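Local coordinates for TRAP dicarboxylate ABC transporter, substrate-binding protein (Roseobacter denitrificans, PDB 4OVQ), which binds beta-D-glucuronate and, as a periplasmic solute-binding protein of the TRAP family, probably delivers it to a membrane transporter, at residues 38-52 against 254-268. Sequence-based numbering, arbitrary orientation. Where two conformers were deposited one is given.
Sequences NTVAMDKFAELLAVK and VLEAAQESALYQRDL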
loop_
_atom_site.group_PDB
_atom_site.type_symbol
_atom_site.label_atom_id
_atom_site.label_comp_id
_atom_site.label_asym_id
_atom_site.label_seq_id
_atom_site.Cartn_x
_atom_site.Cartn_y
_atom_site.Cartn_z
ATOM N N ASN A 38 4.294 5.408 9.128
ATOM C CA ASN A 38 3.593 4.219 9.604
ATOM C C ASN A 38 4.161 3.623 10.886
ATOM O O ASN A 38 3.455 3.032 11.722
ATOM C CB ASN A 38 3.647 3.119 8.539
ATOM C CG ASN A 38 3.014 3.514 7.245
ATOM O OD1 ASN A 38 3.123 4.646 6.790
ATOM N ND2 ASN A 38 2.371 2.553 6.599
ATOM N N THR A 39 5.468 3.709 11.020
ATOM C CA THR A 39 6.128 3.189 12.166
ATOM C C THR A 39 5.732 3.957 13.434
ATOM O O THR A 39 5.297 3.384 14.426
ATOM C CB THR A 39 7.638 3.272 11.927
ATOM O OG1 THR A 39 7.960 2.500 10.743
ATOM C CG2 THR A 39 8.365 2.735 13.073
ATOM N N VAL A 40 5.867 5.266 13.344
ATOM C CA VAL A 40 5.563 6.164 14.471
ATOM C C VAL A 40 4.081 6.018 14.799
ATOM O O VAL A 40 3.674 5.939 15.983
ATOM C CB VAL A 40 5.901 7.579 14.090
ATOM C CG1 VAL A 40 5.438 8.552 15.178
ATOM C CG2 VAL A 40 7.411 7.732 13.884
ATOM N N ALA A 41 3.260 5.911 13.769
ATOM C CA ALA A 41 1.807 5.799 13.984
ATOM C C ALA A 41 1.387 4.445 14.583
ATOM O O ALA A 41 0.438 4.394 15.366
ATOM C CB ALA A 41 1.036 6.076 12.683
HETATM N N MSE A 42 2.031 3.346 14.187
HETATM C CA MSE A 42 1.715 2.088 14.816
HETATM C C MSE A 42 2.175 2.049 16.278
HETATM O O MSE A 42 1.532 1.412 17.104
HETATM C CB MSE A 42 2.295 0.900 13.984
HETATM C CG MSE A 42 1.595 0.699 12.641
HETATM SE SE MSE A 42 -0.283 0.194 12.845
HETATM C CE MSE A 42 0.044 -1.676 13.331
ATOM N N ASP A 43 3.294 2.702 16.576
ATOM C CA ASP A 43 3.707 2.864 17.977
ATOM C C ASP A 43 2.607 3.605 18.723
ATOM O O ASP A 43 2.241 3.244 19.847
ATOM C CB ASP A 43 5.064 3.594 18.101
ATOM C CG ASP A 43 6.246 2.687 17.781
ATOM O OD1 ASP A 43 6.062 1.458 17.892
ATOM O OD2 ASP A 43 7.317 3.217 17.410
ATOM N N LYS A 44 2.056 4.612 18.080
ATOM C CA LYS A 44 0.976 5.375 18.697
ATOM C C LYS A 44 -0.289 4.534 18.898
ATOM O O LYS A 44 -0.982 4.649 19.933
ATOM C CB LYS A 44 0.695 6.641 17.893
ATOM C CG LYS A 44 -0.328 7.588 18.577
ATOM C CD LYS A 44 0.125 8.100 19.974
ATOM C CE LYS A 44 1.485 8.785 19.926
ATOM N NZ LYS A 44 1.824 9.536 21.210
ATOM N N PHE A 45 -0.612 3.695 17.916
ATOM C CA PHE A 45 -1.702 2.759 18.050
ATOM C C PHE A 45 -1.475 1.863 19.259
ATOM O O PHE A 45 -2.370 1.701 20.098
ATOM C CB PHE A 45 -1.874 1.955 16.777
ATOM C CG PHE A 45 -2.880 0.816 16.886
ATOM C CD1 PHE A 45 -4.221 1.055 17.265
ATOM C CD2 PHE A 45 -2.499 -0.482 16.594
ATOM C CE1 PHE A 45 -5.147 0.016 17.334
ATOM C CE2 PHE A 45 -3.421 -1.542 16.656
ATOM C CZ PHE A 45 -4.754 -1.299 17.020
ATOM N N ALA A 46 -0.266 1.333 19.400
ATOM C CA ALA A 46 0.023 0.471 20.545
ATOM C C ALA A 46 -0.111 1.255 21.860
ATOM O O ALA A 46 -0.708 0.775 22.795
ATOM C CB ALA A 46 1.412 -0.159 20.408
ATOM N N GLU A 47 0.408 2.466 21.904
ATOM C CA GLU A 47 0.285 3.311 23.092
ATOM C C GLU A 47 -1.177 3.608 23.438
ATOM O O GLU A 47 -1.604 3.425 24.575
ATOM C CB GLU A 47 1.011 4.605 22.855
ATOM C CG GLU A 47 0.954 5.479 24.073
ATOM C CD GLU A 47 1.662 6.776 23.861
ATOM O OE1 GLU A 47 1.845 7.189 22.710
ATOM O OE2 GLU A 47 2.059 7.417 24.840
ATOM N N LEU A 48 -1.945 3.971 22.419
ATOM C CA LEU A 48 -3.357 4.310 22.636
ATOM C C LEU A 48 -4.199 3.091 23.004
ATOM O O LEU A 48 -5.134 3.214 23.795
ATOM C CB LEU A 48 -3.955 4.975 21.411
ATOM C CG LEU A 48 -3.479 6.402 21.166
ATOM C CD1 LEU A 48 -3.958 6.926 19.841
ATOM C CD2 LEU A 48 -3.883 7.330 22.359
ATOM N N LEU A 49 -3.880 1.917 22.463
ATOM C CA LEU A 49 -4.530 0.679 22.882
ATOM C C LEU A 49 -4.353 0.456 24.385
ATOM O O LEU A 49 -5.319 0.225 25.109
ATOM C CB LEU A 49 -3.946 -0.507 22.102
ATOM C CG LEU A 49 -4.439 -1.868 22.548
ATOM C CD1 LEU A 49 -5.915 -2.028 22.099
ATOM C CD2 LEU A 49 -3.560 -2.936 21.947
ATOM N N ALA A 50 -3.114 0.579 24.870
ATOM C CA ALA A 50 -2.854 0.374 26.296
ATOM C C ALA A 50 -3.530 1.430 27.155
ATOM O O ALA A 50 -4.042 1.132 28.226
ATOM C CB ALA A 50 -1.353 0.317 26.562
ATOM N N VAL A 51 -3.537 2.681 26.699
ATOM C CA VAL A 51 -4.233 3.737 27.433
ATOM C C VAL A 51 -5.748 3.511 27.500
ATOM O O VAL A 51 -6.331 3.500 28.592
ATOM C CB VAL A 51 -3.921 5.136 26.837
ATOM C CG1 VAL A 51 -4.847 6.212 27.457
ATOM C CG2 VAL A 51 -2.424 5.461 27.052
ATOM N N LYS A 52 -6.368 3.259 26.360
ATOM C CA LYS A 52 -7.834 3.250 26.303
ATOM C C LYS A 52 -8.429 1.974 26.901
ATOM O O LYS A 52 -9.600 1.963 27.296
ATOM C CB LYS A 52 -8.329 3.449 24.873
ATOM C CG LYS A 52 -8.007 4.779 24.252
ATOM C CD LYS A 52 -8.529 4.853 22.837
ATOM C CE LYS A 52 -8.003 6.021 22.083
ATOM N NZ LYS A 52 -8.413 7.343 22.614
ATOM N N VAL A 254 -10.435 -0.254 20.878
ATOM C CA VAL A 254 -9.506 -0.664 19.823
ATOM C C VAL A 254 -9.740 0.170 18.561
ATOM O O VAL A 254 -8.813 0.673 17.979
ATOM C CB VAL A 254 -9.656 -2.176 19.514
ATOM C CG1 VAL A 254 -8.843 -2.572 18.292
ATOM C CG2 VAL A 254 -9.200 -2.943 20.701
ATOM N N LEU A 255 -11.003 0.349 18.183
ATOM C CA LEU A 255 -11.346 1.165 17.005
ATOM C C LEU A 255 -10.934 2.627 17.158
ATOM O O LEU A 255 -10.390 3.229 16.230
ATOM C CB LEU A 255 -12.856 1.080 16.727
ATOM C CG LEU A 255 -13.307 -0.239 16.069
ATOM C CD1 LEU A 255 -14.809 -0.395 16.164
ATOM C CD2 LEU A 255 -12.865 -0.275 14.601
ATOM N N GLU A 256 -11.194 3.193 18.340
ATOM C CA GLU A 256 -10.829 4.576 18.631
ATOM C C GLU A 256 -9.284 4.752 18.581
ATOM O O GLU A 256 -8.744 5.681 17.967
ATOM C CB GLU A 256 -11.390 4.988 19.988
ATOM C CG GLU A 256 -11.203 6.424 20.307
ATOM C CD GLU A 256 -11.831 6.798 21.660
ATOM O OE1 GLU A 256 -13.031 6.494 21.901
ATOM O OE2 GLU A 256 -11.146 7.387 22.514
ATOM N N ALA A 257 -8.547 3.804 19.170
ATOM C CA ALA A 257 -7.093 3.842 19.091
ATOM C C ALA A 257 -6.630 3.812 17.645
ATOM O O ALA A 257 -5.770 4.558 17.253
ATOM C CB ALA A 257 -6.473 2.678 19.859
ATOM N N ALA A 258 -7.202 2.906 16.862
ATOM C CA ALA A 258 -6.833 2.768 15.464
ATOM C C ALA A 258 -7.152 4.004 14.670
ATOM O O ALA A 258 -6.344 4.488 13.905
ATOM C CB ALA A 258 -7.572 1.594 14.844
ATOM N N GLN A 259 -8.357 4.519 14.854
ATOM C CA GLN A 259 -8.764 5.717 14.129
ATOM C C GLN A 259 -7.877 6.934 14.452
ATOM O O GLN A 259 -7.489 7.678 13.564
ATOM C CB GLN A 259 -10.243 6.015 14.383
ATOM C CG GLN A 259 -11.200 4.979 13.794
ATOM C CD GLN A 259 -12.631 5.124 14.280
ATOM O OE1 GLN A 259 -12.938 5.968 15.121
ATOM N NE2 GLN A 259 -13.513 4.306 13.744
ATOM N N GLU A 260 -7.555 7.117 15.725
ATOM C CA GLU A 260 -6.719 8.218 16.153
ATOM C C GLU A 260 -5.264 8.050 15.663
ATOM O O GLU A 260 -4.629 9.004 15.226
ATOM C CB GLU A 260 -6.839 8.383 17.662
ATOM C CG GLU A 260 -8.221 8.891 18.059
ATOM C CD GLU A 260 -8.425 9.014 19.563
ATOM O OE1 GLU A 260 -7.522 8.635 20.317
ATOM O OE2 GLU A 260 -9.498 9.513 19.978
ATOM N N SER A 261 -4.738 6.820 15.708
ATOM C CA SER A 261 -3.454 6.541 15.119
ATOM C C SER A 261 -3.443 6.920 13.652
ATOM O O SER A 261 -2.500 7.506 13.152
ATOM C CB SER A 261 -3.163 5.055 15.254
ATOM O OG SER A 261 -2.100 4.602 14.427
ATOM N N ALA A 262 -4.530 6.578 12.944
ATOM C CA ALA A 262 -4.563 6.884 11.520
ATOM C C ALA A 262 -4.645 8.371 11.195
ATOM O O ALA A 262 -4.024 8.813 10.250
ATOM C CB ALA A 262 -5.655 6.092 10.819
ATOM N N LEU A 263 -5.405 9.139 11.978
ATOM C CA LEU A 263 -5.387 10.588 11.775
ATOM C C LEU A 263 -3.982 11.161 11.994
ATOM O O LEU A 263 -3.518 11.998 11.237
ATOM C CB LEU A 263 -6.403 11.245 12.702
ATOM C CG LEU A 263 -7.858 10.877 12.392
ATOM C CD1 LEU A 263 -8.781 11.578 13.352
ATOM C CD2 LEU A 263 -8.255 11.224 10.943
ATOM N N TYR A 264 -3.263 10.644 12.994
ATOM C CA TYR A 264 -1.873 11.063 13.216
ATOM C C TYR A 264 -0.964 10.658 12.046
ATOM O O TYR A 264 -0.186 11.450 11.521
ATOM C CB TYR A 264 -1.409 10.447 14.542
ATOM C CG TYR A 264 -0.030 10.820 15.027
ATOM C CD1 TYR A 264 0.426 12.141 15.013
ATOM C CD2 TYR A 264 0.807 9.839 15.532
ATOM C CE1 TYR A 264 1.690 12.456 15.487
ATOM C CE2 TYR A 264 2.050 10.145 16.010
ATOM C CZ TYR A 264 2.492 11.444 15.981
ATOM O OH TYR A 264 3.758 11.706 16.470
ATOM N N GLN A 265 -1.121 9.408 11.601
ATOM C CA GLN A 265 -0.364 8.894 10.469
ATOM C C GLN A 265 -0.522 9.781 9.241
ATOM O O GLN A 265 0.446 10.060 8.517
ATOM C CB GLN A 265 -0.782 7.451 10.132
ATOM C CG GLN A 265 0.144 6.751 9.126
ATOM C CD GLN A 265 -0.243 6.972 7.661
ATOM O OE1 GLN A 265 -1.331 7.436 7.367
ATOM N NE2 GLN A 265 0.658 6.647 6.752
ATOM N N ARG A 266 -1.748 10.235 9.027
ATOM C CA ARG A 266 -2.018 11.054 7.861
ATOM C C ARG A 266 -1.313 12.407 7.981
ATOM O O ARG A 266 -0.721 12.880 6.996
ATOM C CB ARG A 266 -3.505 11.132 7.597
ATOM C CG ARG A 266 -4.013 9.787 7.078
ATOM C CD ARG A 266 -5.490 9.656 7.064
ATOM N NE ARG A 266 -6.140 10.713 6.324
ATOM C CZ ARG A 266 -7.455 10.880 6.292
ATOM N NH1 ARG A 266 -7.970 11.890 5.591
ATOM N NH2 ARG A 266 -8.254 10.048 6.965
ATOM N N ASP A 267 -1.277 12.971 9.192
ATOM C CA ASP A 267 -0.503 14.208 9.423
ATOM C C ASP A 267 0.998 13.971 9.231
ATOM O O ASP A 267 1.701 14.787 8.617
ATOM C CB ASP A 267 -0.748 14.735 10.839
ATOM C CG ASP A 267 -2.165 15.237 11.046
ATOM O OD1 ASP A 267 -2.858 15.559 10.047
ATOM O OD2 ASP A 267 -2.601 15.330 12.222
ATOM N N LEU A 268 1.512 12.877 9.780
ATOM C CA LEU A 268 2.931 12.541 9.608
ATOM C C LEU A 268 3.236 12.323 8.127
ATOM O O LEU A 268 4.270 12.744 7.615
ATOM C CB LEU A 268 3.330 11.290 10.402
ATOM C CG LEU A 268 3.233 11.370 11.922
ATOM C CD1 LEU A 268 3.594 10.019 12.552
ATOM C CD2 LEU A 268 4.147 12.489 12.426
#
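Helices 38-52 and 254-268 run broadly antiparallel, their N-to-C directions 149° apart and their axes 8.5 Å at closest approach; the backbones come level at Phe45 and Ser261, and again at Leu48 and Ala257. Small Ala41, Ala257 and Ser261 let the helices come this near. Ala41 CB sits 3.4 Å from Gln265 CB, and Ser261 OG, also hydrogen-bonded to Tyr141 OH, donates to Ala41 O at 2.7 Å from above the carbonyl plane. That carbonyl is gripped twice, since Phe45 N reaches it from the opposite face. On the flank near Ala41, Val40 CG1 packs 3.5 Å from Leu268 CD1 and also touches Tyr264. Phe45, its CG anti to the backbone N (chi1 172°), swings its ring edge-on against the other helix, CD1 lying 3.5 Å from Ala258 N; it is a knob among Val254, Ala257, Ala258 and Ser261. In return Ala257 fits among Phe45, Leu48, Leu49 and Lys52. Both helices pack on the five-stranded mixed sheet of this periplasmic-binding-protein lobe, where Ile236 touches Phe45, Ala258 and Ser261. At the sugar-facing end, Gln265 NE2 donates to Asn38 OD1 at 3.2 Å, the amide planes almost perpendicular; NE2 also binds Asp142 O, while Asn38 ND2 is hydrogen-bonded to Asn86 OD1, close to the glucuronate pocket. At the other end Lys52 turns at its last torsion (chi4 -64°), and NZ makes salt bridges with Glu256 OE2 (2.7 Å) and Glu260 OE1 (2.8 Å). A leucine in its place would probably leave two neighbouring carboxylates without their shared cation.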